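Local structure of 432aa long hypothetical deoxyribodipyrimidine photolyase (Sulfolobus tokodaii, 2E0I) at residues E282-G287 / E331-T336; T289-I294 / V412-R417; V322-W327 / N419-E424. The protein is a DNA photolyase that carries two FAD molecules and probably uses light energy to split pyrimidine dimers in damaged DNA. All blocks are in the same frame, centred on the assembly; numbering follows the deposited sequence.

Contact 1. Residues E282-G287 / E331-T336; sequences EAWKEG and ERYFAT. With FAD (flavin-adenine dinucleotide), chain E.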
loop_
_atom_site.group_PDB
_atom_site.type_symbol
_atom_site.label_atom_id
_atom_site.label_comp_id
_atom_site.label_asym_id
_atom_site.label_seq_id
_atom_site.Cartn_x
_atom_site.Cartn_y
_atom_site.Cartn_z
ATOM N N GLU A 282 -8.295 4.682 -20.882
ATOM C CA GLU A 282 -7.011 4.408 -21.499
ATOM C C GLU A 282 -6.165 5.673 -21.501
ATOM O O GLU A 282 -4.946 5.618 -21.313
ATOM C CB GLU A 282 -7.220 3.911 -22.921
ATOM C CG GLU A 282 -6.008 3.219 -23.505
ATOM C CD GLU A 282 -5.967 1.724 -23.203
ATOM O OE1 GLU A 282 -6.148 1.345 -22.020
ATOM O OE2 GLU A 282 -5.745 0.929 -24.153
ATOM N N ALA A 283 -6.823 6.813 -21.703
ATOM C CA ALA A 283 -6.156 8.109 -21.719
ATOM C C ALA A 283 -5.641 8.444 -20.320
ATOM O O ALA A 283 -4.559 9.011 -20.159
ATOM C CB ALA A 283 -7.118 9.172 -22.181
ATOM N N TRP A 284 -6.426 8.085 -19.309
ATOM C CA TRP A 284 -6.077 8.326 -17.913
ATOM C C TRP A 284 -4.832 7.524 -17.509
ATOM O O TRP A 284 -3.930 8.052 -16.870
ATOM C CB TRP A 284 -7.261 7.935 -17.026
ATOM C CG TRP A 284 -7.043 8.102 -15.558
ATOM C CD1 TRP A 284 -7.078 9.266 -14.846
ATOM C CD2 TRP A 284 -6.773 7.064 -14.615
ATOM N NE1 TRP A 284 -6.852 9.016 -13.519
ATOM C CE2 TRP A 284 -6.661 7.671 -13.346
ATOM C CE3 TRP A 284 -6.613 5.676 -14.720
ATOM C CZ2 TRP A 284 -6.399 6.938 -12.184
ATOM C CZ3 TRP A 284 -6.353 4.948 -13.567
ATOM C CH2 TRP A 284 -6.249 5.581 -12.313
ATOM N N LYS A 285 -4.777 6.252 -17.888
ATOM C CA LYS A 285 -3.632 5.427 -17.535
ATOM C C LYS A 285 -2.358 5.898 -18.211
ATOM O O LYS A 285 -1.272 5.729 -17.670
ATOM C CB LYS A 285 -3.879 3.963 -17.897
ATOM C CG LYS A 285 -4.964 3.299 -17.083
ATOM C CD LYS A 285 -5.173 1.842 -17.474
ATOM C CE LYS A 285 -5.662 1.720 -18.897
ATOM N NZ LYS A 285 -5.833 0.303 -19.308
ATOM N N GLU A 286 -2.483 6.495 -19.389
ATOM C CA GLU A 286 -1.310 6.951 -20.122
ATOM C C GLU A 286 -0.899 8.368 -19.793
ATOM O O GLU A 286 0.174 8.810 -20.188
ATOM C CB GLU A 286 -1.567 6.861 -21.617
ATOM C CG GLU A 286 -1.643 5.449 -22.157
ATOM C CD GLU A 286 -2.411 5.375 -23.476
ATOM O OE1 GLU A 286 -2.460 6.407 -24.204
ATOM O OE2 GLU A 286 -2.957 4.282 -23.780
ATOM N N GLY A 287 -1.747 9.088 -19.075
ATOM C CA GLY A 287 -1.420 10.461 -18.759
ATOM C C GLY A 287 -1.535 11.307 -20.012
ATOM O O GLY A 287 -0.743 12.227 -20.218
ATOM N N GLU A 331 -8.916 1.409 -8.798
ATOM C CA GLU A 331 -8.355 0.668 -7.673
ATOM C C GLU A 331 -7.410 -0.401 -8.189
ATOM O O GLU A 331 -6.278 -0.513 -7.722
ATOM C CB GLU A 331 -9.463 -0.012 -6.875
ATOM C CG GLU A 331 -8.944 -0.879 -5.743
ATOM C CD GLU A 331 -9.979 -1.864 -5.205
ATOM O OE1 GLU A 331 -9.690 -2.505 -4.161
ATOM O OE2 GLU A 331 -11.064 -2.002 -5.820
ATOM N N ARG A 332 -7.887 -1.185 -9.157
ATOM C CA ARG A 332 -7.087 -2.255 -9.734
ATOM C C ARG A 332 -5.876 -1.726 -10.486
ATOM O O ARG A 332 -4.781 -2.285 -10.389
ATOM C CB ARG A 332 -7.907 -3.125 -10.680
ATOM C CG ARG A 332 -7.407 -4.564 -10.696
ATOM C CD ARG A 332 -7.215 -5.121 -12.081
ATOM N NE ARG A 332 -8.451 -5.177 -12.846
ATOM C CZ ARG A 332 -8.546 -5.450 -14.149
ATOM N NH1 ARG A 332 -7.468 -5.708 -14.891
ATOM N NH2 ARG A 332 -9.747 -5.450 -14.717
ATOM N N TYR A 333 -6.055 -0.654 -11.245
ATOM C CA TYR A 333 -4.921 -0.115 -11.966
ATOM C C TYR A 333 -3.806 0.299 -10.996
ATOM O O TYR A 333 -2.630 -0.012 -11.218
ATOM C CB TYR A 333 -5.339 1.073 -12.811
ATOM C CG TYR A 333 -4.198 1.579 -13.630
ATOM C CD1 TYR A 333 -3.651 0.796 -14.643
ATOM C CD2 TYR A 333 -3.614 2.812 -13.354
ATOM C CE1 TYR A 333 -2.547 1.225 -15.358
ATOM C CE2 TYR A 333 -2.504 3.258 -14.066
ATOM C CZ TYR A 333 -1.979 2.455 -15.065
ATOM O OH TYR A 333 -0.882 2.887 -15.762
ATOM N N PHE A 334 -4.174 1.006 -9.930
ATOM C CA PHE A 334 -3.212 1.434 -8.920
ATOM C C PHE A 334 -2.514 0.237 -8.301
ATOM O O PHE A 334 -1.313 0.279 -8.066
ATOM C CB PHE A 334 -3.910 2.212 -7.802
ATOM C CG PHE A 334 -3.828 3.706 -7.950
ATOM C CD1 PHE A 334 -3.723 4.298 -9.212
ATOM C CD2 PHE A 334 -3.895 4.525 -6.825
ATOM C CE1 PHE A 334 -3.686 5.673 -9.351
ATOM C CE2 PHE A 334 -3.861 5.912 -6.954
ATOM C CZ PHE A 334 -3.756 6.486 -8.224
ATOM N N ALA A 335 -3.279 -0.817 -8.027
ATOM C CA ALA A 335 -2.730 -2.032 -7.419
ATOM C C ALA A 335 -1.644 -2.587 -8.328
ATOM O O ALA A 335 -0.722 -3.297 -7.909
ATOM C CB ALA A 335 -3.839 -3.084 -7.219
ATOM N N THR A 336 -1.748 -2.207 -9.585
ATOM C CA THR A 336 -0.835 -2.654 -10.596
ATOM C C THR A 336 0.430 -1.843 -10.683
ATOM O O THR A 336 1.418 -2.304 -11.222
ATOM C CB THR A 336 -1.581 -2.650 -11.934
ATOM O OG1 THR A 336 -2.042 -3.977 -12.190
ATOM C CG2 THR A 336 -0.732 -2.135 -13.069
HETATM P PA FAD E . 3.720 11.065 3.386
HETATM O O1A FAD E . 5.163 11.364 3.533
HETATM O O2A FAD E . 2.626 12.042 3.571
HETATM O O5B FAD E . 3.593 10.287 4.790
HETATM C C5B FAD E . 2.350 10.193 5.490
HETATM C C4B FAD E . 2.159 8.772 6.024
HETATM O O4B FAD E . 0.909 8.637 6.721
HETATM C C3B FAD E . 2.128 7.785 4.855
HETATM O O3B FAD E . 3.440 7.246 4.676
HETATM C C2B FAD E . 1.230 6.693 5.431
HETATM O O2B FAD E . 1.955 5.930 6.397
HETATM C C1B FAD E . 0.173 7.553 6.125
HETATM N N9A FAD E . -0.813 8.102 5.164
HETATM C C8A FAD E . -0.800 9.310 4.603
HETATM N N7A FAD E . -1.899 9.474 3.869
HETATM C C5A FAD E . -2.619 8.360 3.960
HETATM C C6A FAD E . -3.833 7.931 3.431
HETATM N N6A FAD E . -4.559 8.728 2.654
HETATM N N1A FAD E . -4.271 6.698 3.724
HETATM C C2A FAD E . -3.580 5.884 4.504
HETATM N N3A FAD E . -2.426 6.261 5.028
HETATM C C4A FAD E . -1.924 7.480 4.778
HETATM N N1 FAD E . -1.025 4.203 0.673
HETATM C C2 FAD E . -0.450 2.925 0.703
HETATM O O2 FAD E . 0.446 2.660 1.501
HETATM N N3 FAD E . -0.859 1.955 -0.220
HETATM C C4 FAD E . -1.834 2.275 -1.172
HETATM O O4 FAD E . -2.234 1.407 -1.945
HETATM C C4X FAD E . -2.389 3.550 -1.207
HETATM N N5 FAD E . -3.297 3.880 -2.219
HETATM C C5X FAD E . -3.881 5.153 -2.256
HETATM C C6 FAD E . -4.795 5.451 -3.262
HETATM C C7 FAD E . -5.408 6.698 -3.291
HETATM C C7M FAD E . -6.432 6.988 -4.391
HETATM C C8 FAD E . -5.100 7.647 -2.317
HETATM C C8M FAD E . -5.780 9.018 -2.305
HETATM C C9 FAD E . -4.184 7.339 -1.315
HETATM C C9A FAD E . -3.571 6.089 -1.271
HETATM N N10 FAD E . -2.659 5.758 -0.252
HETATM C C10 FAD E . -1.996 4.520 -0.286
HETATM C "C1'" FAD E . -2.364 6.727 0.835
HETATM C "C2'" FAD E . -1.203 7.705 0.634
HETATM O "O2'" FAD E . -1.352 8.413 -0.599
HETATM C "C3'" FAD E . 0.162 7.014 0.683
HETATM O "O3'" FAD E . 0.272 6.271 1.900
HETATM C "C4'" FAD E . 1.303 8.033 0.634
HETATM O "O4'" FAD E . 1.199 8.834 -0.547
HETATM C "C5'" FAD E . 2.664 7.335 0.652
HETATM O "O5'" FAD E . 3.731 8.278 0.504
HETATM P P FAD E . 4.511 8.877 1.780
HETATM O O1P FAD E . 4.916 7.743 2.640
HETATM O O2P FAD E . 5.567 9.775 1.262
HETATM O O3P FAD E . 3.376 9.734 2.541
#
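One face of the Tyr333 ring carries the aliphatic stem of Lys285, whose CG stands 3.5 Å above the ring centre in a CH-pi contact, 8° off the normal. Beside this pair the Trp284 indole comes in obliquely, its CZ3 3.5 Å from Tyr333 CD2 with the ring planes at 64°. Trp284 then reaches past Tyr333 with CH2, which lies 3.9 Å from CE1 of Phe334. At the edge of the Phe334 ring, and in its plane, sits C6 of the flavin, while the methyl C7M lies 3.8 Å from Phe334 CE2. These residues join helices 278-286 and 327-337 in the all-helical FAD-binding domain of photolyases. The helices run roughly parallel, and the axes of the two segments approach to 12.0 Å, a separation that large aromatic side chains can bridge. Tyr333 spans it with CG anti to its own N (chi1 -176°), and its hydroxyl is hydrogen-bonded to Asn302. Trp284 is buried, and its one polar atom, NE1, is satisfied by the carbonyl of Val315. Lysine suits the more open side: its methylenes cover the tyrosine while a bend at chi3 turns the ammonium aside. There Lys285 NZ forms a salt bridge of 2.9 Å with Glu282 OE1. Trp350 meets Phe334 edge-to-face, and Glu331 hydrogen-bonds through OE1 to the adenine amino group of the other FAD, not the one beside Phe334.

Contact 2. Residues T289-I294 / V412-R417; sequences TGYPII and VNWLER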
loop_
_atom_site.group_PDB
_atom_site.type_symbol
_atom_site.label_atom_id
_atom_site.label_comp_id
_atom_site.label_asym_id
_atom_site.label_seq_id
_atom_site.Cartn_x
_atom_site.Cartn_y
_atom_site.Cartn_z
ATOM N N THR A 289 -4.460 12.756 -20.744
ATOM C CA THR A 289 -5.699 13.455 -20.481
ATOM C C THR A 289 -5.289 14.882 -20.830
ATOM O O THR A 289 -4.106 15.145 -21.021
ATOM C CB THR A 289 -6.076 13.365 -18.996
ATOM O OG1 THR A 289 -7.451 13.709 -18.843
ATOM C CG2 THR A 289 -5.255 14.335 -18.159
ATOM N N GLY A 290 -6.218 15.821 -20.914
ATOM C CA GLY A 290 -5.774 17.162 -21.265
ATOM C C GLY A 290 -5.270 18.051 -20.137
ATOM O O GLY A 290 -4.878 19.188 -20.377
ATOM N N TYR A 291 -5.270 17.525 -18.919
ATOM C CA TYR A 291 -4.865 18.271 -17.735
ATOM C C TYR A 291 -3.453 17.964 -17.250
ATOM O O TYR A 291 -3.180 16.869 -16.762
ATOM C CB TYR A 291 -5.844 17.976 -16.605
ATOM C CG TYR A 291 -7.282 18.232 -16.969
ATOM C CD1 TYR A 291 -7.884 17.571 -18.042
ATOM C CD2 TYR A 291 -8.041 19.147 -16.254
ATOM C CE1 TYR A 291 -9.204 17.818 -18.393
ATOM C CE2 TYR A 291 -9.364 19.404 -16.597
ATOM C CZ TYR A 291 -9.936 18.735 -17.668
ATOM O OH TYR A 291 -11.238 18.989 -18.018
ATOM N N PRO A 292 -2.546 18.946 -17.349
ATOM C CA PRO A 292 -1.141 18.829 -16.939
ATOM C C PRO A 292 -0.842 18.131 -15.606
ATOM O O PRO A 292 -0.034 17.206 -15.559
ATOM C CB PRO A 292 -0.664 20.280 -16.973
ATOM C CG PRO A 292 -1.389 20.795 -18.172
ATOM C CD PRO A 292 -2.798 20.269 -17.943
ATOM N N ILE A 293 -1.488 18.569 -14.529
ATOM C CA ILE A 293 -1.243 17.971 -13.222
ATOM C C ILE A 293 -1.644 16.500 -13.162
ATOM O O ILE A 293 -0.969 15.702 -12.512
ATOM C CB ILE A 293 -1.981 18.723 -12.104
ATOM C CG1 ILE A 293 -1.442 18.274 -10.750
ATOM C CG2 ILE A 293 -3.477 18.447 -12.170
ATOM C CD1 ILE A 293 0.045 18.459 -10.619
ATOM N N ILE A 294 -2.741 16.149 -13.834
ATOM C CA ILE A 294 -3.214 14.768 -13.866
ATOM C C ILE A 294 -2.243 13.925 -14.692
ATOM O O ILE A 294 -1.858 12.838 -14.290
ATOM C CB ILE A 294 -4.638 14.667 -14.489
ATOM C CG1 ILE A 294 -5.617 15.548 -13.706
ATOM C CG2 ILE A 294 -5.123 13.222 -14.477
ATOM C CD1 ILE A 294 -5.792 15.161 -12.247
ATOM N N VAL A 412 -12.152 16.433 -22.004
ATOM C CA VAL A 412 -13.504 16.674 -21.490
ATOM C C VAL A 412 -13.475 17.944 -20.651
ATOM O O VAL A 412 -12.406 18.385 -20.237
ATOM C CB VAL A 412 -14.006 15.536 -20.552
ATOM C CG1 VAL A 412 -14.444 14.322 -21.339
ATOM C CG2 VAL A 412 -12.918 15.157 -19.585
ATOM N N ASN A 413 -14.643 18.541 -20.418
ATOM C CA ASN A 413 -14.735 19.723 -19.569
ATOM C C ASN A 413 -15.116 19.174 -18.201
ATOM O O ASN A 413 -16.227 18.679 -18.018
ATOM C CB ASN A 413 -15.838 20.676 -20.037
ATOM C CG ASN A 413 -16.166 21.759 -18.983
ATOM O OD1 ASN A 413 -17.282 22.298 -18.944
ATOM N ND2 ASN A 413 -15.185 22.077 -18.131
ATOM N N TRP A 414 -14.209 19.266 -17.238
ATOM C CA TRP A 414 -14.478 18.731 -15.914
ATOM C C TRP A 414 -15.748 19.271 -15.255
ATOM O O TRP A 414 -16.514 18.512 -14.671
ATOM C CB TRP A 414 -13.282 18.978 -14.993
ATOM C CG TRP A 414 -13.180 20.388 -14.533
ATOM C CD1 TRP A 414 -12.696 21.450 -15.238
ATOM C CD2 TRP A 414 -13.638 20.908 -13.280
ATOM N NE1 TRP A 414 -12.826 22.602 -14.502
ATOM C CE2 TRP A 414 -13.402 22.298 -13.296
ATOM C CE3 TRP A 414 -14.227 20.332 -12.147
ATOM C CZ2 TRP A 414 -13.735 23.126 -12.220
ATOM C CZ3 TRP A 414 -14.557 21.152 -11.081
ATOM C CH2 TRP A 414 -14.310 22.538 -11.125
ATOM N N LEU A 415 -15.986 20.574 -15.357
ATOM C CA LEU A 415 -17.151 21.171 -14.723
ATOM C C LEU A 415 -18.480 20.536 -15.129
ATOM O O LEU A 415 -19.271 20.163 -14.266
ATOM C CB LEU A 415 -17.173 22.679 -14.984
ATOM C CG LEU A 415 -17.944 23.543 -13.973
ATOM C CD1 LEU A 415 -19.429 23.344 -14.151
ATOM C CD2 LEU A 415 -17.525 23.192 -12.552
ATOM N N GLU A 416 -18.733 20.411 -16.428
ATOM C CA GLU A 416 -19.982 19.804 -16.894
ATOM C C GLU A 416 -20.082 18.360 -16.416
ATOM O O GLU A 416 -21.128 17.921 -15.934
ATOM C CB GLU A 416 -20.055 19.806 -18.416
ATOM C CG GLU A 416 -20.014 21.172 -19.068
ATOM C CD GLU A 416 -19.961 21.079 -20.597
ATOM O OE1 GLU A 416 -19.028 20.425 -21.130
ATOM O OE2 GLU A 416 -20.851 21.655 -21.268
ATOM N N ARG A 417 -18.988 17.622 -16.567
ATOM C CA ARG A 417 -18.933 16.223 -16.156
ATOM C C ARG A 417 -19.241 16.059 -14.667
ATOM O O ARG A 417 -20.135 15.311 -14.296
ATOM C CB ARG A 417 -17.544 15.635 -16.440
ATOM C CG ARG A 417 -17.060 15.731 -17.886
ATOM C CD ARG A 417 -17.786 14.781 -18.815
ATOM N NE ARG A 417 -17.721 13.400 -18.352
ATOM C CZ ARG A 417 -17.846 12.339 -19.148
ATOM N NH1 ARG A 417 -18.036 12.506 -20.452
ATOM N NH2 ARG A 417 -17.792 11.112 -18.641
#
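The hydroxyl of Tyr291 is gripped by two backbone groups of residues 412-417: OH donates to Val412 O at 2.6 Å and accepts from Trp414 N at 3.1 Å. The arrangement sits at the start of the C-terminal helix 414-427 of the FAD-binding domain, with Asn413 in the N-cap position and Trp414 as the first helical residue. An N-H in the first turn has no carbonyl of its own helix to bind, and the phenol oxygen supplies that acceptor, although the bond is bent to 135° at the hydrogen. Val412 O lies at the ring edge, near the plane of the phenol, where a phenolic hydrogen prefers to point; seen from the carbonyl, the donor is tilted 33° out of its plane. Tyrosine suits the place because one long, rigid side chain brings a group that can both give and take a hydrogen bond. A phenylalanine here would probably leave the Val412 carbonyl and the Trp414 N-H without their common mate and let the start of the helix drift from the 289-294 segment. Tyr291 is itself the N-cap residue of helix 292-304, and Pro292 fits the position that follows because its nitrogen has no hydrogen to satisfy. Around the tyrosine ring, Phe318 packs edge-to-face and Trp368 meets both Tyr291 and Trp414, making an aromatic cluster in which Tyr291 is buried and Trp414 partly exposed. With chi1 at 76°, Trp414 places its CG between backbone N and carbonyl carbon, which brings the five-membered end of the indole beside the phenol at about a right angle. There Trp414 CD1 lies 4.1 Å from Tyr291 CE2, and the hydroxyl oxygen lies in the plane of the indole at its edge.

Contact 3. Residues V322-W327 / N419-E424; sequences VLFVDW and NYVKSE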
loop_
_atom_site.group_PDB
_atom_site.type_symbol
_atom_site.label_atom_id
_atom_site.label_comp_id
_atom_site.label_asym_id
_atom_site.label_seq_id
_atom_site.Cartn_x
_atom_site.Cartn_y
_atom_site.Cartn_z
ATOM N N VAL A 322 -14.981 12.718 -12.944
ATOM C CA VAL A 322 -14.881 13.531 -14.146
ATOM C C VAL A 322 -14.976 12.664 -15.389
ATOM O O VAL A 322 -15.717 12.986 -16.300
ATOM C CB VAL A 322 -13.569 14.367 -14.161
ATOM C CG1 VAL A 322 -13.388 15.057 -15.499
ATOM C CG2 VAL A 322 -13.621 15.418 -13.061
ATOM N N LEU A 323 -14.241 11.560 -15.430
ATOM C CA LEU A 323 -14.296 10.683 -16.598
ATOM C C LEU A 323 -15.392 9.656 -16.367
ATOM O O LEU A 323 -15.678 8.822 -17.230
ATOM C CB LEU A 323 -12.948 9.978 -16.820
ATOM C CG LEU A 323 -11.724 10.857 -17.106
ATOM C CD1 LEU A 323 -10.508 9.985 -17.283
ATOM C CD2 LEU A 323 -11.952 11.688 -18.353
ATOM N N PHE A 324 -15.993 9.733 -15.184
ATOM C CA PHE A 324 -17.073 8.845 -14.770
ATOM C C PHE A 324 -16.774 7.348 -15.007
ATOM O O PHE A 324 -17.551 6.622 -15.645
ATOM C CB PHE A 324 -18.368 9.283 -15.470
ATOM C CG PHE A 324 -19.624 8.764 -14.824
ATOM C CD1 PHE A 324 -19.730 8.670 -13.440
ATOM C CD2 PHE A 324 -20.720 8.387 -15.609
ATOM C CE1 PHE A 324 -20.907 8.207 -12.845
ATOM C CE2 PHE A 324 -21.906 7.923 -15.021
ATOM C CZ PHE A 324 -21.998 7.833 -13.641
ATOM N N VAL A 325 -15.631 6.901 -14.484
ATOM C CA VAL A 325 -15.210 5.506 -14.589
ATOM C C VAL A 325 -15.279 4.860 -13.191
ATOM O O VAL A 325 -14.885 5.463 -12.190
ATOM C CB VAL A 325 -13.778 5.399 -15.150
ATOM C CG1 VAL A 325 -13.315 3.957 -15.119
ATOM C CG2 VAL A 325 -13.734 5.941 -16.563
ATOM N N ASP A 326 -15.798 3.640 -13.127
ATOM C CA ASP A 326 -15.945 2.926 -11.863
ATOM C C ASP A 326 -14.650 2.970 -11.050
ATOM O O ASP A 326 -13.577 2.672 -11.571
ATOM C CB ASP A 326 -16.355 1.474 -12.154
ATOM C CG ASP A 326 -16.766 0.710 -10.909
ATOM O OD1 ASP A 326 -17.269 -0.416 -11.063
ATOM O OD2 ASP A 326 -16.588 1.222 -9.784
ATOM N N TRP A 327 -14.748 3.339 -9.774
ATOM C CA TRP A 327 -13.565 3.408 -8.928
ATOM C C TRP A 327 -12.817 2.078 -8.811
ATOM O O TRP A 327 -11.617 2.064 -8.554
ATOM C CB TRP A 327 -13.924 3.916 -7.531
ATOM C CG TRP A 327 -14.950 3.109 -6.815
ATOM C CD1 TRP A 327 -16.287 3.334 -6.792
ATOM C CD2 TRP A 327 -14.721 1.953 -6.000
ATOM N NE1 TRP A 327 -16.916 2.393 -6.008
ATOM C CE2 TRP A 327 -15.976 1.532 -5.511
ATOM C CE3 TRP A 327 -13.577 1.230 -5.636
ATOM C CZ2 TRP A 327 -16.123 0.420 -4.673
ATOM C CZ3 TRP A 327 -13.718 0.123 -4.804
ATOM C CH2 TRP A 327 -14.983 -0.270 -4.331
ATOM N N ASN A 419 -20.789 17.838 -12.661
ATOM C CA ASN A 419 -22.188 18.127 -12.367
ATOM C C ASN A 419 -23.058 16.944 -12.747
ATOM O O ASN A 419 -23.968 16.571 -12.010
ATOM C CB ASN A 419 -22.654 19.372 -13.116
ATOM C CG ASN A 419 -22.098 20.646 -12.520
ATOM O OD1 ASN A 419 -22.249 20.900 -11.329
ATOM N ND2 ASN A 419 -21.453 21.454 -13.345
ATOM N N TYR A 420 -22.772 16.351 -13.901
ATOM C CA TYR A 420 -23.537 15.204 -14.348
ATOM C C TYR A 420 -23.318 14.019 -13.413
ATOM O O TYR A 420 -24.269 13.372 -12.985
ATOM C CB TYR A 420 -23.155 14.811 -15.775
ATOM C CG TYR A 420 -23.856 13.548 -16.198
ATOM C CD1 TYR A 420 -23.193 12.324 -16.187
ATOM C CD2 TYR A 420 -25.212 13.560 -16.521
ATOM C CE1 TYR A 420 -23.866 11.142 -16.480
ATOM C CE2 TYR A 420 -25.892 12.386 -16.819
ATOM C CZ TYR A 420 -25.216 11.180 -16.795
ATOM O OH TYR A 420 -25.890 10.016 -17.086
ATOM N N VAL A 421 -22.061 13.743 -13.089
ATOM C CA VAL A 421 -21.750 12.625 -12.213
ATOM C C VAL A 421 -22.468 12.783 -10.883
ATOM O O VAL A 421 -23.002 11.822 -10.344
ATOM C CB VAL A 421 -20.232 12.500 -11.962
ATOM C CG1 VAL A 421 -19.965 11.347 -11.008
ATOM C CG2 VAL A 421 -19.498 12.276 -13.283
ATOM N N LYS A 422 -22.494 13.998 -10.356
ATOM C CA LYS A 422 -23.161 14.226 -9.085
ATOM C C LYS A 422 -24.667 13.996 -9.177
ATOM O O LYS A 422 -25.268 13.378 -8.296
ATOM C CB LYS A 422 -22.895 15.640 -8.576
ATOM C CG LYS A 422 -23.636 15.906 -7.285
ATOM C CD LYS A 422 -23.151 17.122 -6.533
ATOM C CE LYS A 422 -23.942 17.248 -5.233
ATOM N NZ LYS A 422 -23.366 18.226 -4.273
ATOM N N SER A 423 -25.282 14.503 -10.241
ATOM C CA SER A 423 -26.712 14.329 -10.415
ATOM C C SER A 423 -26.990 12.834 -10.438
ATOM O O SER A 423 -27.985 12.376 -9.875
ATOM C CB SER A 423 -27.179 14.987 -11.718
ATOM O OG SER A 423 -26.564 14.387 -12.840
ATOM N N GLU A 424 -26.094 12.076 -11.073
ATOM C CA GLU A 424 -26.238 10.625 -11.161
ATOM C C GLU A 424 -26.183 9.984 -9.775
ATOM O O GLU A 424 -26.850 8.981 -9.518
ATOM C CB GLU A 424 -25.149 10.031 -12.063
ATOM C CG GLU A 424 -25.498 10.015 -13.546
ATOM C CD GLU A 424 -26.517 8.933 -13.908
ATOM O OE1 GLU A 424 -27.589 8.870 -13.262
ATOM O OE2 GLU A 424 -26.244 8.146 -14.847
#
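Phe324 and Val421 form the tight part of this contact: both valine methyls, CG1 and CG2, lie 3.6 Å from Phe324 CD1. The pair ties the loop between helices 309-322 and 327-337 to the C-terminal helix 414-427 of the FAD-binding domain. Phe324 leaves helical geometry with a positive phi (49°), and its CB points toward helix 414-427; a large apolar ring suits this buried place. Both branches of Val421 lie to the same side of the ring, near its CD1 corner, CG1 anti to the backbone N and CG2 anti to the carbonyl carbon. Toward the far end of the ring the packing is looser, and there Tyr420 is exposed to solvent and Glu424 partly so. Tyr420 turns its edge toward the face of Phe324 in an offset edge-to-face pair with planes at 89°, its CE1 reaching to 4.0 Å from Phe324 CE2. Glutamate suits its place because its methylenes can pack on the ring, Glu424 CG lying 4.1 Å from Phe324 CZ, while the charged end lies beyond it. The carbonyl oxygen of Tyr420 accepts two bonds, from Ser423 OG and, at 2.9 Å, from Glu424 N.

Overall arrangement
All three contacts lie in the helical FAD-binding domain and their segments alternate along the chain. Contact 1 is the one at the flavin, its centre about 16 and 17 Å from those of contacts 2 and 3; these lie further out, about 27 and 26 Å from the centre of the chain against about 15 Å. Contacts 2 and 3, centres about 13 Å apart, use successive parts of helix 414-427, and NE of Arg417 in contact 2 makes a weak hydrogen bond to Val322 O in contact 3. Leu323 links all three: its CD1 lies 3.8 Å from Trp284 CB, and its CD2 3.8 Å from Val412 CG2. Packed side chains thus lead from Val412, just before helix 414-427, through Leu323 and Trp284 to Phe334 beside the flavin.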